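PDB 6M6S: dicer Related Helicase from Caenorhabditis elegans, which binds double-stranded RNA through its C-terminal domain, the part described here, and probably hydrolyses ATP as a helicase of the RIG-I-like receptor subfamily. Local coordinates for residues Y26-F31 and M35-S40; Y10-S15 and E20-I25; S65-F70 and L74-A79. One frame throughout, in Å; residues are numbered along the deposited sequence.

Three beta hairpins, met one after another along the chain, illustrate how local contacts build a RIG-I-type C-terminal domain. Interaction 2 comes first, closing the loop between Tyr10-Ser15 and Glu20-Ile25 and supplying Cys14 to the zinc ion. The chain runs straight on into interaction 1, which closes the turn between Tyr26-Phe31 and Met35-Ser40. Interaction 3, Ser65-Phe70 with Leu74-Ala79, follows and brings Cys69. None nests in or crosses another. In space, interactions 1 and 2 meet where Ile27 packs on Leu12 and Val36 on Cys22, while zinc and the Phe21 ring, resting against Val76 and Cys69, join the hairpins of interactions 2 and 3.

Interaction 1 (Y26-F31 and M35-S40); sequences YIKKVF and MVFDPS. With nucleotides of chain C.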
loop_
_atom_site.group_PDB
_atom_site.type_symbol
_atom_site.label_atom_id
_atom_site.label_comp_id
_atom_site.label_asym_id
_atom_site.label_seq_id
_atom_site.Cartn_x
_atom_site.Cartn_y
_atom_site.Cartn_z
ATOM N N TYR B 26 -2.702 -10.479 17.489
ATOM C CA TYR B 26 -3.088 -9.534 18.557
ATOM C C TYR B 26 -3.863 -8.347 18.050
ATOM O O TYR B 26 -4.221 -7.456 18.831
ATOM C CB TYR B 26 -1.862 -9.055 19.373
ATOM C CG TYR B 26 -1.255 -10.199 20.133
ATOM C CD1 TYR B 26 -1.886 -10.706 21.246
ATOM C CD2 TYR B 26 -0.089 -10.817 19.683
ATOM C CE1 TYR B 26 -1.359 -11.775 21.910
ATOM C CE2 TYR B 26 0.442 -11.895 20.343
ATOM C CZ TYR B 26 -0.189 -12.361 21.445
ATOM O OH TYR B 26 0.350 -13.434 22.113
ATOM N N ILE B 27 -4.100 -8.244 16.744
ATOM C CA ILE B 27 -4.834 -7.105 16.246
ATOM C C ILE B 27 -6.308 -7.483 16.240
ATOM O O ILE B 27 -6.679 -8.560 15.743
ATOM C CB ILE B 27 -4.475 -6.813 14.789
ATOM C CG1 ILE B 27 -2.971 -6.530 14.673
ATOM C CG2 ILE B 27 -5.282 -5.606 14.230
ATOM C CD1 ILE B 27 -2.435 -5.320 15.461
ATOM N N LYS B 28 -7.152 -6.631 16.819
ATOM C CA LYS B 28 -8.596 -6.937 16.894
ATOM C C LYS B 28 -9.282 -5.602 16.652
ATOM O O LYS B 28 -8.687 -4.533 16.962
ATOM C CB LYS B 28 -8.976 -7.430 18.288
ATOM C CG LYS B 28 -8.349 -8.797 18.566
ATOM C CD LYS B 28 -8.208 -8.989 20.011
ATOM C CE LYS B 28 -7.137 -10.007 20.297
ATOM N NZ LYS B 28 -7.633 -11.362 20.050
ATOM N N LYS B 29 -10.467 -5.617 16.019
ATOM C CA LYS B 29 -11.154 -4.392 15.638
ATOM C C LYS B 29 -12.204 -3.952 16.642
ATOM O O LYS B 29 -12.982 -4.783 17.154
ATOM C CB LYS B 29 -11.956 -4.635 14.355
ATOM C CG LYS B 29 -11.177 -5.140 13.206
ATOM C CD LYS B 29 -12.139 -5.329 12.002
ATOM C CE LYS B 29 -12.940 -6.601 12.024
ATOM N NZ LYS B 29 -13.468 -6.793 10.653
ATOM N N VAL B 30 -12.300 -2.638 16.840
ATOM C CA VAL B 30 -13.410 -2.075 17.556
ATOM C C VAL B 30 -14.050 -1.051 16.621
ATOM O O VAL B 30 -13.484 0.026 16.403
ATOM C CB VAL B 30 -12.947 -1.400 18.832
ATOM C CG1 VAL B 30 -14.165 -0.815 19.583
ATOM C CG2 VAL B 30 -12.177 -2.422 19.689
ATOM N N PHE B 31 -15.204 -1.380 16.055
ATOM C CA PHE B 31 -15.847 -0.484 15.083
ATOM C C PHE B 31 -14.862 0.095 14.054
ATOM O O PHE B 31 -14.731 1.329 13.862
ATOM C CB PHE B 31 -16.583 0.638 15.809
ATOM C CG PHE B 31 -17.778 0.153 16.593
ATOM C CD1 PHE B 31 -18.973 -0.105 15.939
ATOM C CD2 PHE B 31 -17.701 -0.039 17.958
ATOM C CE1 PHE B 31 -20.106 -0.548 16.660
ATOM C CE2 PHE B 31 -18.816 -0.481 18.686
ATOM C CZ PHE B 31 -20.020 -0.733 18.032
ATOM N N MET B 35 -6.858 -2.292 16.665
ATOM C CA MET B 35 -6.051 -1.965 17.849
ATOM C C MET B 35 -5.155 -3.122 18.210
ATOM O O MET B 35 -5.451 -4.264 17.891
ATOM C CB MET B 35 -6.978 -1.689 19.045
ATOM C CG MET B 35 -8.119 -0.723 18.677
ATOM S SD MET B 35 -7.586 0.884 18.053
ATOM C CE MET B 35 -6.856 1.519 19.582
ATOM N N VAL B 36 -4.074 -2.853 18.964
ATOM C CA VAL B 36 -3.203 -3.938 19.418
ATOM C C VAL B 36 -3.553 -4.397 20.827
ATOM O O VAL B 36 -3.521 -3.589 21.789
ATOM C CB VAL B 36 -1.703 -3.482 19.365
ATOM C CG1 VAL B 36 -0.790 -4.681 19.773
ATOM C CG2 VAL B 36 -1.304 -2.906 17.984
ATOM N N PHE B 37 -3.870 -5.686 20.986
ATOM C CA PHE B 37 -4.190 -6.234 22.330
ATOM C C PHE B 37 -3.107 -7.171 22.848
ATOM O O PHE B 37 -3.407 -8.132 23.527
ATOM C CB PHE B 37 -5.548 -6.984 22.294
ATOM C CG PHE B 37 -6.747 -6.060 22.085
ATOM C CD1 PHE B 37 -7.080 -5.582 20.820
ATOM C CD2 PHE B 37 -7.579 -5.722 23.179
ATOM C CE1 PHE B 37 -8.201 -4.734 20.631
ATOM C CE2 PHE B 37 -8.693 -4.855 22.988
ATOM C CZ PHE B 37 -9.000 -4.377 21.687
ATOM N N ASP B 38 -1.842 -6.859 22.575
ATOM C CA ASP B 38 -0.697 -7.568 23.175
ATOM C C ASP B 38 -0.153 -6.626 24.270
ATOM O O ASP B 38 0.345 -5.538 23.931
ATOM C CB ASP B 38 0.390 -7.808 22.107
ATOM C CG ASP B 38 1.657 -8.409 22.650
ATOM O OD1 ASP B 38 1.761 -8.648 23.877
ATOM O OD2 ASP B 38 2.605 -8.624 21.863
ATOM N N PRO B 39 -0.252 -7.018 25.548
ATOM C CA PRO B 39 0.207 -6.090 26.601
ATOM C C PRO B 39 1.701 -5.809 26.506
ATOM O O PRO B 39 2.171 -4.744 26.973
ATOM C CB PRO B 39 -0.152 -6.813 27.906
ATOM C CG PRO B 39 -0.307 -8.221 27.522
ATOM C CD PRO B 39 -0.835 -8.246 26.094
ATOM N N SER B 40 2.446 -6.674 25.810
ATOM C CA SER B 40 3.897 -6.414 25.650
ATOM C C SER B 40 4.239 -5.328 24.685
ATOM O O SER B 40 5.394 -4.899 24.654
ATOM C CB SER B 40 4.613 -7.688 25.155
ATOM O OG SER B 40 4.426 -8.698 26.109
ATOM P P C C 12 -21.981 5.125 16.732
ATOM O OP1 C C 12 -22.720 4.394 17.802
ATOM O OP2 C C 12 -22.226 6.575 16.592
ATOM O "O5'" C C 12 -20.421 4.852 16.898
ATOM C "C5'" C C 12 -19.940 3.567 17.243
ATOM C "C4'" C C 12 -18.436 3.531 17.298
ATOM O "O4'" C C 12 -17.884 3.975 16.048
ATOM C "C3'" C C 12 -17.764 4.433 18.308
ATOM O "O3'" C C 12 -17.848 3.937 19.627
ATOM C "C2'" C C 12 -16.344 4.468 17.787
ATOM O "O2'" C C 12 -15.672 3.271 18.150
ATOM C "C1'" C C 12 -16.576 4.470 16.269
ATOM N N1 C C 12 -16.467 5.842 15.726
ATOM C C2 C C 12 -15.199 6.301 15.400
ATOM O O2 C C 12 -14.238 5.512 15.523
ATOM N N3 C C 12 -15.065 7.561 14.915
ATOM C C4 C C 12 -16.133 8.350 14.821
ATOM N N4 C C 12 -15.942 9.583 14.357
ATOM C C5 C C 12 -17.441 7.912 15.166
ATOM C C6 C C 12 -17.556 6.660 15.621
#
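Phe37 N donates to Tyr26 O at 2.8 Å, nearly straight, carrying the pairing just beyond the regular strands. Next to it Lys28 and Met35 form an antiparallel hydrogen-bonded pair. Met35 N reaches Lys28 O at 2.9 Å, and the return bond from Lys28 N to Met35 O, 3.1 Å long, lies in the carbonyl plane. Ile27 CA adds a CA-H...O contact to Met35 O at 3.3 Å. Ile27 and Val36 are the adjoining non-hydrogen-bonded pair, and on their shared face Ile27 CD1 touches Val36 CG2 at 3.7 Å. On the opposite face, which Lys28 shares with Met35, the lysine's aliphatic stem crosses Phe37 obliquely, with Lys28 CD 3.7 Å from Phe37 CD1, before a bend at the last torsion (chi4 -77°) leads NZ to its salt bridge with Asp128. The Phe37 ring turns its edge to Tyr26 O, in the ring plane, and to Val30 CG2. Asp38 CB sits over one face of the Tyr26 ring, displaced toward its rim, a CH-pi contact 3.9 Å from the centroid, while Asp38 OD1 accepts from Ser40 N in an Asx turn. Phe31 lays a ring face against the sugar of C12 of chain C. Strand 27-30 is the middle strand of a mixed sheet, antiparallel to 33-36 and parallel to 122-123; Phe37 meets Phe129 edge-to-face on helix 126-132, and Met35 packs on strands 75-82 and 85-90.

Interaction 2 (Y10-S15 and E20-I25); sequences YKLMCS and EFCKSI. With ZN (zinc ion), chain F.
Glu20 crosses Lys11 at about a right angle, its carboxylate lying against the lysine's aliphatic stem with OE1 3.4 Å from Lys11 CD. The charged end of Lys11 stays beyond salt-bridge range; Lys23 NZ grips Glu20, 2.7 Å from OE2 on its syn lone pair. The glutamate reaches this position by an extended chain, with CG anti to the backbone N (chi1 175°). With an alanine here, Lys23 NZ would probably be left without its carboxylate mate and freer to turn, and the stem of Lys11 would lose its cover. Phe21 is the extra residue of a beta bulge: its N donates to Leu12 O at 2.8 Å, yet the register slips by one between Leu12 and Met13. Its ring extends toward Cys14, where CZ packs on Cys14 CB at 3.8 Å. Cys22 restores the regular pairing, its O accepting from Leu12 N at 2.9 Å almost in line with the carbonyl bond, and SG rests near Leu12 CD2. Lys23 then runs its CD and CE past Lys11 CG. Just past the strand, Ser24 grips Tyr10 twice: its N donates to Tyr10 O at 2.8 Å, and its OG accepts a straight bond from Tyr10 N at 2.9 Å. At the opposite end, Cys14 SG binds the zinc ion at 2.4 Å; together with Cys17, Cys69 and Cys72 it makes the four-cysteine site of a RIG-I-type C-terminal domain.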
loop_
_atom_site.group_PDB
_atom_site.type_symbol
_atom_site.label_atom_id
_atom_site.label_comp_id
_atom_site.label_asym_id
_atom_site.label_seq_id
_atom_site.Cartn_x
_atom_site.Cartn_y
_atom_site.Cartn_z
ATOM N N TYR B 10 1.625 -13.414 10.966
ATOM C CA TYR B 10 2.522 -12.427 10.445
ATOM C C TYR B 10 3.147 -11.632 11.541
ATOM O O TYR B 10 2.520 -11.385 12.578
ATOM C CB TYR B 10 1.763 -11.437 9.501
ATOM C CG TYR B 10 1.424 -12.069 8.173
ATOM C CD1 TYR B 10 0.407 -13.005 8.066
ATOM C CD2 TYR B 10 2.110 -11.714 7.042
ATOM C CE1 TYR B 10 0.077 -13.604 6.859
ATOM C CE2 TYR B 10 1.798 -12.322 5.824
ATOM C CZ TYR B 10 0.766 -13.223 5.744
ATOM O OH TYR B 10 0.439 -13.806 4.554
ATOM N N LYS B 11 4.382 -11.186 11.307
ATOM C CA LYS B 11 4.996 -10.207 12.182
ATOM C C LYS B 11 4.659 -8.810 11.694
ATOM O O LYS B 11 4.704 -8.546 10.475
ATOM C CB LYS B 11 6.499 -10.385 12.122
ATOM C CG LYS B 11 6.948 -11.602 12.891
ATOM C CD LYS B 11 8.460 -11.714 12.864
ATOM C CE LYS B 11 8.875 -13.159 13.166
ATOM N NZ LYS B 11 10.334 -13.325 12.893
ATOM N N LEU B 12 4.308 -7.886 12.580
ATOM C CA LEU B 12 4.088 -6.489 12.187
ATOM C C LEU B 12 5.323 -5.689 12.550
ATOM O O LEU B 12 5.683 -5.610 13.762
ATOM C CB LEU B 12 2.898 -5.893 12.949
ATOM C CG LEU B 12 1.521 -6.219 12.335
ATOM C CD1 LEU B 12 1.260 -7.695 12.136
ATOM C CD2 LEU B 12 0.376 -5.552 13.150
ATOM N N MET B 13 5.987 -5.069 11.565
ATOM C CA MET B 13 7.285 -4.415 11.791
ATOM C C MET B 13 7.214 -2.970 11.380
ATOM O O MET B 13 6.422 -2.632 10.508
ATOM C CB MET B 13 8.379 -5.002 10.900
ATOM C CG MET B 13 8.187 -6.430 10.509
ATOM S SD MET B 13 8.640 -7.414 11.908
ATOM C CE MET B 13 10.419 -7.286 11.947
ATOM N N CYS B 14 8.108 -2.171 11.954
ATOM C CA CYS B 14 8.313 -0.776 11.539
ATOM C C CYS B 14 8.838 -0.772 10.103
ATOM O O CYS B 14 9.880 -1.381 9.808
ATOM C CB CYS B 14 9.310 -0.107 12.471
ATOM S SG CYS B 14 9.567 1.634 12.024
ATOM N N SER B 15 8.140 -0.073 9.214
ATOM C CA SER B 15 8.552 -0.036 7.799
ATOM C C SER B 15 9.863 0.718 7.634
ATOM O O SER B 15 10.583 0.530 6.659
ATOM C CB SER B 15 7.479 0.604 6.915
ATOM O OG SER B 15 6.318 -0.208 6.735
ATOM N N GLU B 20 10.302 -5.239 15.280
ATOM C CA GLU B 20 9.004 -5.916 15.376
ATOM C C GLU B 20 8.137 -5.322 16.478
ATOM O O GLU B 20 8.629 -5.113 17.580
ATOM C CB GLU B 20 9.204 -7.430 15.593
ATOM C CG GLU B 20 7.860 -8.166 15.822
ATOM C CD GLU B 20 8.010 -9.680 16.044
ATOM O OE1 GLU B 20 9.115 -10.236 15.805
ATOM O OE2 GLU B 20 6.993 -10.295 16.456
ATOM N N PHE B 21 6.868 -5.023 16.217
ATOM C CA PHE B 21 6.014 -4.552 17.327
ATOM C C PHE B 21 5.210 -5.682 17.961
ATOM O O PHE B 21 5.119 -5.805 19.198
ATOM C CB PHE B 21 5.039 -3.545 16.736
ATOM C CG PHE B 21 5.694 -2.261 16.264
ATOM C CD1 PHE B 21 6.508 -1.540 17.099
ATOM C CD2 PHE B 21 5.521 -1.808 14.967
ATOM C CE1 PHE B 21 7.091 -0.382 16.658
ATOM C CE2 PHE B 21 6.090 -0.641 14.553
ATOM C CZ PHE B 21 6.902 0.053 15.379
ATOM N N CYS B 22 4.600 -6.523 17.131
ATOM C CA CYS B 22 3.752 -7.603 17.626
ATOM C C CYS B 22 3.366 -8.578 16.503
ATOM O O CYS B 22 3.671 -8.324 15.338
ATOM C CB CYS B 22 2.437 -7.053 18.271
ATOM S SG CYS B 22 1.304 -6.245 17.028
ATOM N N LYS B 23 2.684 -9.654 16.873
ATOM C CA LYS B 23 2.186 -10.627 15.899
ATOM C C LYS B 23 0.771 -10.263 15.492
ATOM O O LYS B 23 0.003 -9.652 16.244
ATOM C CB LYS B 23 2.158 -12.017 16.539
ATOM C CG LYS B 23 3.533 -12.551 16.907
ATOM C CD LYS B 23 4.471 -12.643 15.699
ATOM C CE LYS B 23 5.766 -13.431 16.104
ATOM N NZ LYS B 23 6.401 -12.755 17.267
ATOM N N SER B 24 0.395 -10.681 14.290
ATOM C CA SER B 24 -0.927 -10.376 13.734
ATOM C C SER B 24 -2.099 -10.877 14.579
ATOM O O SER B 24 -3.187 -10.291 14.518
ATOM C CB SER B 24 -1.006 -11.074 12.346
ATOM O OG SER B 24 -0.685 -12.478 12.458
ATOM N N ILE B 25 -1.901 -11.945 15.363
ATOM C CA ILE B 25 -2.981 -12.527 16.135
ATOM C C ILE B 25 -3.457 -11.545 17.237
ATOM O O ILE B 25 -4.504 -11.784 17.831
ATOM C CB ILE B 25 -2.590 -13.885 16.726
ATOM C CG1 ILE B 25 -1.469 -13.704 17.774
ATOM C CG2 ILE B 25 -2.258 -14.894 15.596
ATOM C CD1 ILE B 25 -1.035 -15.001 18.432
HETATM ZN ZN ZN F . 11.339 2.069 13.605
#

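Interaction 3 (S65-F70 and L74-A79); sequences SDIKCF and LDVGRA. With ZN (zinc ion), chain F.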
loop_
_atom_site.group_PDB
_atom_site.type_symbol
_atom_site.label_atom_id
_atom_site.label_comp_id
_atom_site.label_asym_id
_atom_site.label_seq_id
_atom_site.Cartn_x
_atom_site.Cartn_y
_atom_site.Cartn_z
ATOM N N SER B 65 -2.601 10.194 22.771
ATOM C CA SER B 65 -1.190 10.523 22.485
ATOM C C SER B 65 -0.657 9.885 21.208
ATOM O O SER B 65 -1.117 8.816 20.809
ATOM C CB SER B 65 -0.329 10.038 23.655
ATOM O OG SER B 65 -0.968 10.368 24.879
ATOM N N ASP B 66 0.315 10.509 20.568
ATOM C CA ASP B 66 0.962 9.852 19.421
ATOM C C ASP B 66 1.793 8.688 19.939
ATOM O O ASP B 66 2.255 8.713 21.095
ATOM C CB ASP B 66 1.876 10.844 18.694
ATOM C CG ASP B 66 1.110 11.706 17.715
ATOM O OD1 ASP B 66 0.221 11.144 17.024
ATOM O OD2 ASP B 66 1.368 12.921 17.663
ATOM N N ILE B 67 1.999 7.642 19.122
ATOM C CA ILE B 67 2.951 6.558 19.438
ATOM C C ILE B 67 4.070 6.524 18.409
ATOM O O ILE B 67 3.818 6.747 17.182
ATOM C CB ILE B 67 2.300 5.188 19.525
ATOM C CG1 ILE B 67 1.382 4.897 18.304
ATOM C CG2 ILE B 67 1.536 5.082 20.911
ATOM C CD1 ILE B 67 0.878 3.416 18.304
ATOM N N LYS B 68 5.316 6.336 18.884
ATOM C CA LYS B 68 6.479 6.340 17.972
ATOM C C LYS B 68 7.219 5.053 18.135
ATOM O O LYS B 68 7.219 4.470 19.209
ATOM C CB LYS B 68 7.490 7.465 18.370
ATOM C CG LYS B 68 6.867 8.795 18.741
ATOM C CD LYS B 68 6.217 9.438 17.543
ATOM C CE LYS B 68 5.638 10.835 17.910
ATOM N NZ LYS B 68 5.057 11.646 16.721
ATOM N N CYS B 69 7.869 4.593 17.060
ATOM C CA CYS B 69 8.710 3.408 17.108
ATOM C C CYS B 69 9.745 3.612 18.206
ATOM O O CYS B 69 10.400 4.646 18.241
ATOM C CB CYS B 69 9.404 3.181 15.745
ATOM S SG CYS B 69 10.595 1.837 15.796
ATOM N N PHE B 70 9.881 2.656 19.131
ATOM C CA PHE B 70 10.888 2.779 20.206
ATOM C C PHE B 70 12.300 2.963 19.656
ATOM O O PHE B 70 13.105 3.712 20.234
ATOM C CB PHE B 70 10.884 1.558 21.161
ATOM C CG PHE B 70 11.774 1.733 22.394
ATOM C CD1 PHE B 70 11.323 2.445 23.507
ATOM C CD2 PHE B 70 13.051 1.176 22.435
ATOM C CE1 PHE B 70 12.129 2.614 24.635
ATOM C CE2 PHE B 70 13.878 1.334 23.576
ATOM C CZ PHE B 70 13.411 2.064 24.667
ATOM N N LEU B 74 10.069 6.928 14.474
ATOM C CA LEU B 74 9.099 7.341 13.473
ATOM C C LEU B 74 7.713 7.259 14.080
ATOM O O LEU B 74 7.420 6.325 14.875
ATOM C CB LEU B 74 9.160 6.395 12.259
ATOM C CG LEU B 74 8.552 7.157 11.046
ATOM C CD1 LEU B 74 9.128 6.802 9.776
ATOM C CD2 LEU B 74 7.227 6.658 10.930
ATOM N N ASP B 75 6.862 8.227 13.757
ATOM C CA ASP B 75 5.472 8.083 14.179
ATOM C C ASP B 75 4.803 6.869 13.545
ATOM O O ASP B 75 4.799 6.695 12.306
ATOM C CB ASP B 75 4.676 9.313 13.805
ATOM C CG ASP B 75 3.312 9.282 14.465
ATOM O OD1 ASP B 75 2.422 8.548 13.924
ATOM O OD2 ASP B 75 3.128 9.953 15.524
ATOM N N VAL B 76 4.182 6.036 14.370
ATOM C CA VAL B 76 3.588 4.780 13.853
ATOM C C VAL B 76 2.092 4.665 14.137
ATOM O O VAL B 76 1.520 3.583 13.954
ATOM C CB VAL B 76 4.322 3.506 14.297
ATOM C CG1 VAL B 76 5.760 3.455 13.756
ATOM C CG2 VAL B 76 4.319 3.351 15.840
ATOM N N GLY B 77 1.442 5.750 14.572
ATOM C CA GLY B 77 0.027 5.642 14.917
ATOM C C GLY B 77 -0.339 6.512 16.119
ATOM O O GLY B 77 0.281 7.572 16.399
ATOM N N ARG B 78 -1.352 6.068 16.842
ATOM C CA ARG B 78 -1.887 6.891 17.915
ATOM C C ARG B 78 -2.426 5.969 18.959
ATOM O O ARG B 78 -2.993 4.906 18.635
ATOM C CB ARG B 78 -3.018 7.735 17.358
ATOM C CG ARG B 78 -3.531 8.741 18.305
ATOM C CD ARG B 78 -4.345 9.784 17.519
ATOM N NE ARG B 78 -4.635 10.857 18.406
ATOM C CZ ARG B 78 -5.269 11.966 18.073
ATOM N NH1 ARG B 78 -5.684 12.164 16.816
ATOM N NH2 ARG B 78 -5.472 12.867 19.009
ATOM N N ALA B 79 -2.318 6.352 20.236
ATOM C CA ALA B 79 -2.959 5.542 21.267
ATOM C C ALA B 79 -4.364 6.082 21.516
ATOM O O ALA B 79 -4.633 7.275 21.297
ATOM C CB ALA B 79 -2.131 5.623 22.581
HETATM ZN ZN ZN F . 11.339 2.069 13.605
#
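Lys68 NZ forms a salt bridge with Asp75 OD2 at 2.8 Å, and OD2 receives it on its anti lone pair, the one turned away from the other oxygen. Asp66 crowds the same oxygen, its OD1 3.5 Å from Asp75 OD2 with the two carboxylate planes almost perpendicular; the nearby lysine probably eases the repulsion between them. The other oxygen of Asp75 is held as well: OD1 accepts from Gly77 N at 3.0 Å in an Asx turn, the donor lying above the carboxylate plane. Near the hairpin's loop, Cys69 SG holds the zinc ion at 2.3 Å. Backbone bonds frame this group: Val76 N to Ile67 O, Ala79 N to Ser65 O, and Cys69 N to Leu74 O. Between them Ile67 N reaches Gly77 O over a longer 3.2 Å, approaching well above the carbonyl plane. Packing is tight here. Ile67 CG1, placed between the backbone N and the carbonyl carbon (chi1 49°), comes within 3.2 Å of Gly77 C. Gly77 has no side chain, and at its backbone angles a CB would probably be jammed against the preceding carbonyl oxygen and lie tight on Ile67 CD1. Farther along, Ile67 CG2 meets Ala79 CB at 4.1 Å. These two strands form the middle of a four-stranded antiparallel sheet, flanked by 45-48 and 85-90: Ile67 packs on Leu45, Pro88 and Leu90, while Ser65 and Ala79 lie against helix 140-167.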